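Local atomic coordinates of thioredoxin family protein (Streptococcus pneumoniae, PDB entry 2YP6), a protein that probably serves as a surface-exposed thioredoxin-fold lipoprotein that exchanges thiols and disulfides and helps the bacterium resist extracellular oxidative stress. Residues P83-M88 with P122-E127; P89-L94 with I104-A109. One frame throughout, in Å; residues are numbered along the deposited sequence.

Contact 1: residues P83-M88 with P122-E127; sequences PCKKSM and PQWFQE
Lys85 and Trp124 make the closer of the two touches between residues 83-88 and 122-127. The aliphatic part of the lysine, not its charged end, does the work: CD lies 3.5 Å from Trp124 CZ2, and CG lies 3.8 Å from CH2. Both methylenes come up to the edge of the benzene half of the indole, CG in the ring plane, and the two side chains cross at about a right angle. With Trp124 CG anti to the backbone N (chi1 174°), the indole reaches across to the neighbouring helix. The lysine chain bends about its CG-CD bond (chi3 -80°), the very pair of methylenes that meets the ring edge. A long residue suits this partly exposed place, since its methylenes can lie against carbon while the ammonium stays off the indole edge. Lys116 makes a cation-pi contact with the same indole from outside the two segments.

Deeper in, Met88 and Phe125 are both buried, yet their contact is looser: Met88 CE stands 4.3 Å from Phe125 CE1, at the ring edge and near its plane. The flexible thioether lets a methyl reach the phenyl, whose other neighbours include Tyr130, edge to face, and Val135 of strand 135-137. No hydrogen bond joins the segments, which bury just 127 Å² together.

Within residues 83-88, Ser87 OG donates to Cys84 O at 3.0 Å, tilted 32° from the carbonyl plane, and is also hydrogen-bonded to Lys75 NZ. A small hydroxyl suits this buried spot because both polar partners are at hand. Cys84 itself is in a disulfide with Cys81, the CxxC pair at a helix start characteristic of the thioredoxin family, consistent with a redox-active site here.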
ATOM      1  N   PRO A  83       9.627   7.224  -8.914  1.00 19.55           N
ATOM      2  CA  PRO A  83       8.226   7.650  -8.801  1.00 18.28           C
ATOM      3  C   PRO A  83       7.553   7.156  -7.506  1.00 15.19           C
ATOM      4  O   PRO A  83       6.596   7.808  -7.077  1.00 21.32           O
ATOM      5  CB  PRO A  83       7.566   7.029 -10.042  1.00 24.32           C
ATOM      6  CG  PRO A  83       8.684   6.754 -10.988  1.00 24.99           C
ATOM      7  CD  PRO A  83       9.883   6.470 -10.159  1.00 20.98           C
ATOM      8  N   CYS A  84       8.025   6.058  -6.904  1.00 14.38           N
ATOM      9  CA  CYS A  84       7.498   5.589  -5.595  1.00 13.98           C
ATOM     10  C   CYS A  84       7.879   6.540  -4.478  1.00 19.55           C
ATOM     11  O   CYS A  84       7.068   6.905  -3.651  1.00 13.28           O
ATOM     12  CB  CYS A  84       8.035   4.216  -5.219  1.00 15.77           C
ATOM     13  SG  CYS A  84       7.656   2.904  -6.387  1.00 19.24           S
ATOM     14  N   LYS A  85       9.139   6.934  -4.438  1.00 14.14           N
ATOM     15  CA  LYS A  85       9.567   7.922  -3.443  1.00 17.25           C
ATOM     16  C   LYS A  85       8.812   9.229  -3.610  1.00 18.71           C
ATOM     17  O   LYS A  85       8.280   9.815  -2.650  1.00 20.50           O
ATOM     18  CB  LYS A  85      11.086   8.156  -3.582  1.00 19.13           C
ATOM     19  CG  LYS A  85      11.879   6.996  -3.069  1.00 23.44           C
ATOM     20  CD  LYS A  85      13.385   7.247  -3.220  1.00 29.90           C
ATOM     21  CE  LYS A  85      13.890   6.977  -4.636  1.00 38.88           C
ATOM     22  NZ  LYS A  85      15.372   6.775  -4.612  1.00 46.73           N
ATOM     23  N   LYS A  86       8.745   9.678  -4.847  1.00 15.95           N
ATOM     24  CA  LYS A  86       8.136  10.942  -5.180  1.00 17.66           C
ATOM     25  C   LYS A  86       6.661  10.980  -4.778  1.00 19.10           C
ATOM     26  O   LYS A  86       6.119  12.036  -4.474  1.00 18.46           O
ATOM     27  CB  LYS A  86       8.323  11.217  -6.669  1.00 19.35           C
ATOM     28  CG  LYS A  86       7.585  12.416  -7.185  1.00 22.52           C
ATOM     29  CD  LYS A  86       8.104  12.826  -8.534  1.00 31.26           C
ATOM     30  CE  LYS A  86       7.080  13.705  -9.216  1.00 42.00           C
ATOM     31  NZ  LYS A  86       7.540  14.187 -10.549  1.00 46.28           N
ATOM     32  N   SER A  87       6.005   9.830  -4.769  1.00 14.48           N
ATOM     33  CA  SER A  87       4.587   9.780  -4.440  1.00 13.76           C
ATOM     34  C   SER A  87       4.336   9.670  -2.922  1.00 14.81           C
ATOM     35  O   SER A  87       3.202   9.744  -2.474  1.00 16.15           O
ATOM     36  CB  SER A  87       3.916   8.605  -5.187  1.00 17.83           C
ATOM     37  OG  SER A  87       4.243   7.362  -4.612  1.00 20.03           O
ATOM     38  N   MET A  88       5.371   9.544  -2.106  1.00 12.95           N
ATOM     39  CA  MET A  88       5.110   9.302  -0.682  1.00 16.80           C
ATOM     40  C   MET A  88       4.599  10.546   0.113  1.00 13.10           C
ATOM     41  O   MET A  88       3.687  10.399   0.935  1.00 13.01           O
ATOM     42  CB  MET A  88       6.320   8.681   0.021  1.00 16.20           C
ATOM     43  CG  MET A  88       6.642   7.263  -0.439  1.00 23.14           C
ATOM     44  SD  MET A  88       5.314   6.037  -0.105  1.00 31.79           S
ATOM     45  CE  MET A  88       5.185   6.302   1.586  1.00 16.80           C
ATOM     46  N   PRO A 122      13.964   1.058   7.737  1.00 21.86           N
ATOM     47  CA  PRO A 122      13.322   2.051   8.601  1.00 23.11           C
ATOM     48  C   PRO A 122      14.168   3.297   8.816  1.00 23.21           C
ATOM     49  O   PRO A 122      13.603   4.391   8.885  1.00 22.98           O
ATOM     50  CB  PRO A 122      13.050   1.291   9.907  1.00 29.86           C
ATOM     51  CG  PRO A 122      13.748  -0.010   9.802  1.00 31.31           C
ATOM     52  CD  PRO A 122      14.131  -0.252   8.390  1.00 28.28           C
ATOM     53  N   GLN A 123      15.487   3.142   8.869  1.00 21.58           N
ATOM     54  CA  GLN A 123      16.389   4.270   9.009  1.00 25.19           C
ATOM     55  C   GLN A 123      16.256   5.188   7.793  1.00 27.28           C
ATOM     56  O   GLN A 123      16.089   6.409   7.924  1.00 23.02           O
ATOM     57  CB  GLN A 123      17.844   3.779   9.173  1.00 29.70           C
ATOM     58  CG  GLN A 123      18.894   4.877   8.933  1.00 46.79           C
ATOM     59  CD  GLN A 123      20.346   4.400   9.114  1.00 59.75           C
ATOM     60  OE1 GLN A 123      20.645   3.203   9.051  1.00 59.36           O
ATOM     61  NE2 GLN A 123      21.251   5.351   9.335  1.00 62.26           N
ATOM     62  N   TRP A 124      16.307   4.596   6.608  1.00 25.88           N
ATOM     63  CA  TRP A 124      16.137   5.348   5.371  1.00 25.46           C
ATOM     64  C   TRP A 124      14.767   6.072   5.328  1.00 19.85           C
ATOM     65  O   TRP A 124      14.683   7.241   4.960  1.00 21.30           O
ATOM     66  CB  TRP A 124      16.258   4.398   4.171  1.00 25.98           C
ATOM     67  CG  TRP A 124      15.965   5.073   2.881  1.00 21.32           C
ATOM     68  CD1 TRP A 124      16.833   5.813   2.136  1.00 27.25           C
ATOM     69  CD2 TRP A 124      14.710   5.100   2.180  1.00 20.64           C
ATOM     70  NE1 TRP A 124      16.201   6.286   1.013  1.00 23.61           N
ATOM     71  CE2 TRP A 124      14.901   5.873   1.019  1.00 22.11           C
ATOM     72  CE3 TRP A 124      13.450   4.546   2.417  1.00 18.43           C
ATOM     73  CZ2 TRP A 124      13.878   6.115   0.108  1.00 23.83           C
ATOM     74  CZ3 TRP A 124      12.449   4.774   1.504  1.00 18.04           C
ATOM     75  CH2 TRP A 124      12.670   5.548   0.361  1.00 20.50           C
ATOM     76  N   PHE A 125      13.712   5.364   5.708  1.00 17.97           N
ATOM     77  CA  PHE A 125      12.347   5.886   5.652  1.00 18.72           C
ATOM     78  C   PHE A 125      12.251   7.152   6.499  1.00 17.77           C
ATOM     79  O   PHE A 125      11.739   8.187   6.063  1.00 19.28           O
ATOM     80  CB  PHE A 125      11.403   4.802   6.177  1.00 15.59           C
ATOM     81  CG  PHE A 125       9.940   5.100   6.012  1.00 16.00           C
ATOM     82  CD1 PHE A 125       9.309   4.898   4.809  1.00 18.70           C
ATOM     83  CD2 PHE A 125       9.201   5.536   7.085  1.00 22.34           C
ATOM     84  CE1 PHE A 125       7.960   5.149   4.678  1.00 22.08           C
ATOM     85  CE2 PHE A 125       7.868   5.783   6.959  1.00 22.09           C
ATOM     86  CZ  PHE A 125       7.245   5.580   5.760  1.00 15.28           C
ATOM     87  N   GLN A 126      12.780   7.062   7.709  1.00 24.03           N
ATOM     88  CA  GLN A 126      12.742   8.181   8.647  1.00 24.17           C
ATOM     89  C   GLN A 126      13.567   9.362   8.162  1.00 22.02           C
ATOM     90  O   GLN A 126      13.187  10.508   8.375  1.00 24.88           O
ATOM     91  CB  GLN A 126      13.206   7.717  10.027  1.00 24.74           C
ATOM     92  CG  GLN A 126      13.533   8.856  10.966  1.00 45.49           C
ATOM     93  CD  GLN A 126      13.337   8.490  12.432  1.00 63.48           C
ATOM     94  OE1 GLN A 126      13.093   7.325  12.769  1.00 66.66           O
ATOM     95  NE2 GLN A 126      13.432   9.492  13.312  1.00 64.95           N
ATOM     96  N   GLU A 127      14.685   9.085   7.502  1.00 22.54           N
ATOM     97  CA  GLU A 127      15.593  10.130   7.010  1.00 24.24           C
ATOM     98  C   GLU A 127      14.958  10.934   5.879  1.00 23.37           C
ATOM     99  O   GLU A 127      15.339  12.072   5.642  1.00 24.82           O
ATOM    100  CB  GLU A 127      16.876   9.518   6.462  1.00 39.74           C
ATOM    101  CG  GLU A 127      17.935   9.141   7.469  1.00 65.94           C
ATOM    102  CD  GLU A 127      19.021   8.267   6.847  1.00 83.17           C
ATOM    103  OE1 GLU A 127      19.244   8.361   5.618  1.00 83.53           O
ATOM    104  OE2 GLU A 127      19.639   7.473   7.587  1.00 91.76           O
TER

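Contact 2: residues P89-L94 with I104-A109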
ATOM      1  N   PRO A  89       5.201  11.734  -0.096  1.00 14.30           N
ATOM      2  CA  PRO A  89       4.671  12.904   0.637  1.00 15.14           C
ATOM      3  C   PRO A  89       3.179  13.143   0.348  1.00 14.97           C
ATOM      4  O   PRO A  89       2.406  13.472   1.267  1.00 15.15           O
ATOM      5  CB  PRO A  89       5.533  14.061   0.126  1.00 16.65           C
ATOM      6  CG  PRO A  89       6.884  13.380  -0.169  1.00 16.65           C
ATOM      7  CD  PRO A  89       6.463  12.056  -0.801  1.00 15.23           C
ATOM      8  N   GLU A  90       2.762  12.931  -0.892  1.00 14.82           N
ATOM      9  CA  GLU A  90       1.366  13.126  -1.226  1.00 15.07           C
ATOM     10  C   GLU A  90       0.525  12.097  -0.457  1.00 13.91           C
ATOM     11  O   GLU A  90      -0.553  12.415   0.020  1.00 14.27           O
ATOM     12  CB  GLU A  90       1.121  13.030  -2.731  1.00 17.80           C
ATOM     13  CG  GLU A  90      -0.339  13.262  -3.072  1.00 23.02           C
ATOM     14  CD  GLU A  90      -0.629  13.256  -4.571  1.00 30.99           C
ATOM     15  OE1 GLU A  90       0.237  12.771  -5.338  1.00 26.23           O
ATOM     16  OE2 GLU A  90      -1.727  13.737  -4.958  1.00 24.49           O
ATOM     17  N   LEU A  91       1.030  10.872  -0.297  1.00 12.88           N
ATOM     18  CA  LEU A  91       0.288   9.856   0.462  1.00 12.18           C
ATOM     19  C   LEU A  91       0.186  10.222   1.955  1.00 13.47           C
ATOM     20  O   LEU A  91      -0.847   9.987   2.595  1.00 12.75           O
ATOM     21  CB  LEU A  91       0.937   8.483   0.295  1.00 12.17           C
ATOM     22  CG  LEU A  91       0.125   7.306   0.848  1.00 11.86           C
ATOM     23  CD1 LEU A  91      -1.258   7.271   0.226  1.00 14.77           C
ATOM     24  CD2 LEU A  91       0.873   5.995   0.634  1.00 15.45           C
ATOM     25  N   MET A  92       1.241  10.820   2.502  1.00 14.28           N
ATOM     26  CA  MET A  92       1.154  11.416   3.846  1.00 14.50           C
ATOM     27  C   MET A  92       0.083  12.486   3.955  1.00 16.55           C
ATOM     28  O   MET A  92      -0.619  12.537   4.976  1.00 15.20           O
ATOM     29  CB  MET A  92       2.504  11.937   4.325  1.00 15.44           C
ATOM     30  CG  MET A  92       3.521  10.815   4.464  1.00 14.85           C
ATOM     31  SD  MET A  92       5.184  11.416   4.749  1.00 15.43           S
ATOM     32  CE  MET A  92       4.941  12.463   6.161  1.00 16.30           C
ATOM     33  N   GLU A  93      -0.053  13.348   2.937  1.00 15.53           N
ATOM     34  CA  GLU A  93      -1.183  14.285   2.901  1.00 16.92           C
ATOM     35  C   GLU A  93      -2.522  13.578   3.072  1.00 18.79           C
ATOM     36  O   GLU A  93      -3.418  14.033   3.817  1.00 17.69           O
ATOM     37  CB  GLU A  93      -1.256  15.045   1.570  1.00 18.35           C
ATOM     38  CG  GLU A  93      -0.293  16.190   1.427  1.00 17.96           C
ATOM     39  CD  GLU A  93      -0.337  16.830   0.051  1.00 18.74           C
ATOM     40  OE1 GLU A  93      -0.422  16.125  -0.978  1.00 26.89           O
ATOM     41  OE2 GLU A  93      -0.267  18.055  -0.004  1.00 23.28           O
ATOM     42  N   LEU A  94      -2.684  12.498   2.325  1.00 17.42           N
ATOM     43  CA  LEU A  94      -3.921  11.742   2.368  1.00 15.53           C
ATOM     44  C   LEU A  94      -4.123  11.139   3.747  1.00 14.88           C
ATOM     45  O   LEU A  94      -5.234  11.202   4.299  1.00 18.24           O
ATOM     46  CB  LEU A  94      -3.912  10.661   1.291  1.00 16.12           C
ATOM     47  CG  LEU A  94      -5.251  10.022   0.943  1.00 19.82           C
ATOM     48  CD1 LEU A  94      -6.219  11.079   0.444  1.00 21.18           C
ATOM     49  CD2 LEU A  94      -5.041   8.962  -0.086  1.00 16.53           C
ATOM     50  N   ILE A 104      -5.083   3.350   4.686  1.00 12.48           N
ATOM     51  CA  ILE A 104      -3.911   3.263   3.831  1.00 11.40           C
ATOM     52  C   ILE A 104      -2.918   2.206   4.336  1.00 11.08           C
ATOM     53  O   ILE A 104      -2.533   2.207   5.522  1.00 11.29           O
ATOM     54  CB  ILE A 104      -3.184   4.630   3.755  1.00 11.26           C
ATOM     55  CG1 ILE A 104      -4.118   5.676   3.160  1.00 13.21           C
ATOM     56  CG2 ILE A 104      -1.912   4.490   2.985  1.00 11.29           C
ATOM     57  CD1 ILE A 104      -3.777   7.107   3.539  1.00 14.82           C
ATOM     58  N   LEU A 105      -2.501   1.325   3.424  1.00 10.63           N
ATOM     59  CA  LEU A 105      -1.481   0.312   3.695  1.00 10.25           C
ATOM     60  C   LEU A 105      -0.529   0.301   2.525  1.00 10.26           C
ATOM     61  O   LEU A 105      -0.958   0.373   1.363  1.00 11.23           O
ATOM     62  CB  LEU A 105      -2.061  -1.101   3.807  1.00 11.29           C
ATOM     63  CG  LEU A 105      -3.037  -1.394   4.935  1.00 15.11           C
ATOM     64  CD1 LEU A 105      -3.559  -2.827   4.816  1.00 15.12           C
ATOM     65  CD2 LEU A 105      -2.393  -1.158   6.275  1.00 15.98           C
ATOM     66  N   THR A 106       0.763   0.230   2.817  1.00 10.18           N
ATOM     67  CA  THR A 106       1.744   0.100   1.749  1.00  8.81           C
ATOM     68  C   THR A 106       2.570  -1.139   2.014  1.00 10.97           C
ATOM     69  O   THR A 106       2.693  -1.546   3.160  1.00 10.18           O
ATOM     70  CB  THR A 106       2.633   1.342   1.576  1.00 11.60           C
ATOM     71  OG1 THR A 106       3.700   1.329   2.539  1.00 13.60           O
ATOM     72  CG2 THR A 106       1.803   2.624   1.699  1.00 13.22           C
ATOM     73  N   VAL A 107       3.117  -1.713   0.941  1.00 10.23           N
ATOM     74  CA  VAL A 107       3.867  -2.954   0.985  1.00  9.07           C
ATOM     75  C   VAL A 107       5.193  -2.817   0.229  1.00  9.21           C
ATOM     76  O   VAL A 107       5.222  -2.344  -0.919  1.00 10.88           O
ATOM     77  CB  VAL A 107       3.060  -4.115   0.357  1.00 10.05           C
ATOM     78  CG1 VAL A 107       3.781  -5.467   0.602  1.00 12.91           C
ATOM     79  CG2 VAL A 107       1.607  -4.145   0.880  1.00 13.79           C
ATOM     80  N   ILE A 108       6.277  -3.214   0.887  1.00 11.43           N
ATOM     81  CA  ILE A 108       7.581  -3.361   0.240  1.00 11.41           C
ATOM     82  C   ILE A 108       8.015  -4.817   0.397  1.00 13.60           C
ATOM     83  O   ILE A 108       7.433  -5.574   1.160  1.00 12.61           O
ATOM     84  CB  ILE A 108       8.659  -2.423   0.824  1.00 11.76           C
ATOM     85  CG1 ILE A 108       8.939  -2.775   2.270  1.00 11.89           C
ATOM     86  CG2 ILE A 108       8.242  -0.972   0.719  1.00 12.55           C
ATOM     87  CD1 ILE A 108      10.205  -2.163   2.865  1.00 15.01           C
ATOM     88  N   ALA A 109       9.051  -5.194  -0.336  1.00 13.15           N
ATOM     89  CA  ALA A 109       9.609  -6.531  -0.277  1.00 12.33           C
ATOM     90  C   ALA A 109      11.046  -6.394   0.195  1.00 15.23           C
ATOM     91  O   ALA A 109      11.975  -6.295  -0.629  1.00 13.98           O
ATOM     92  CB  ALA A 109       9.552  -7.171  -1.638  1.00 17.65           C
TER
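Helix 89-94 runs nearly antiparallel to strand 104-108, at 153° between their directions, with the short axes 10.4 Å apart at closest approach. This is the helix-on-sheet layer of the thioredoxin fold: strand 71-76, the helical region and strand 102-108 form a right-handed beta-alpha-beta crossover, and the two parallel strands lie side by side in the sheet.

Leu91 and Ile104 fill the space between the layers, their side chains sliding past each other in opposite directions. Having CG anti to the backbone N (chi1 -170°), Leu91 brings both methyls of its fork to one methyl of the strand: CD1 lies 4.0 Å from Ile104 CG2, while CD2 reaches 3.9 Å from the same atom. One turn on, Leu94 CG packs 4.2 Å from Ile104 CD1, so the branched isoleucine serves both leucines: CG2 meets both methyls of Leu91, while CD1 lies against Leu94 and also reaches Leu91 CD1. Tyr73 of strand 71-76 touches both leucines as well.

Alternation along the strand turns Ile104 and Thr106 to this helix and Leu105 away from it. Threonine suits its buried place because its two branches divide the work: OG1 hydrogen-bonds Pro134 O and Trp77 NE1 outside the segments, leaving the methyl for carbon. Leu91 thereby gains a second strand partner, with Thr106 CG2 3.7 Å from Leu91 CD2.

Contacts 1 and 2 lie about 9 Å apart, centre to centre, and share a continuous run of chain: residues 83-88 lead straight into 89-94, while strand 102-108 is followed by helix 120-127. Contact 2 is the more central, its centre about 6 Å from the centre of the chain against 13 Å for contact 1. It seats the helix on the sheet, whereas contact 1 joins the preceding helix 82-86, which carries Cys84 of the disulfide, to helix 120-127. Trp77 touches both regions, packing on Cys84 and hydrogen-bonding Thr106 OG1 through its NE1. The bound 3-cyclohexyl-1-propylphosphocholine, whose pocket includes Trp80 and Phe144, is about 10 Å from the Lys85 side chain and 13 Å from that of Thr106.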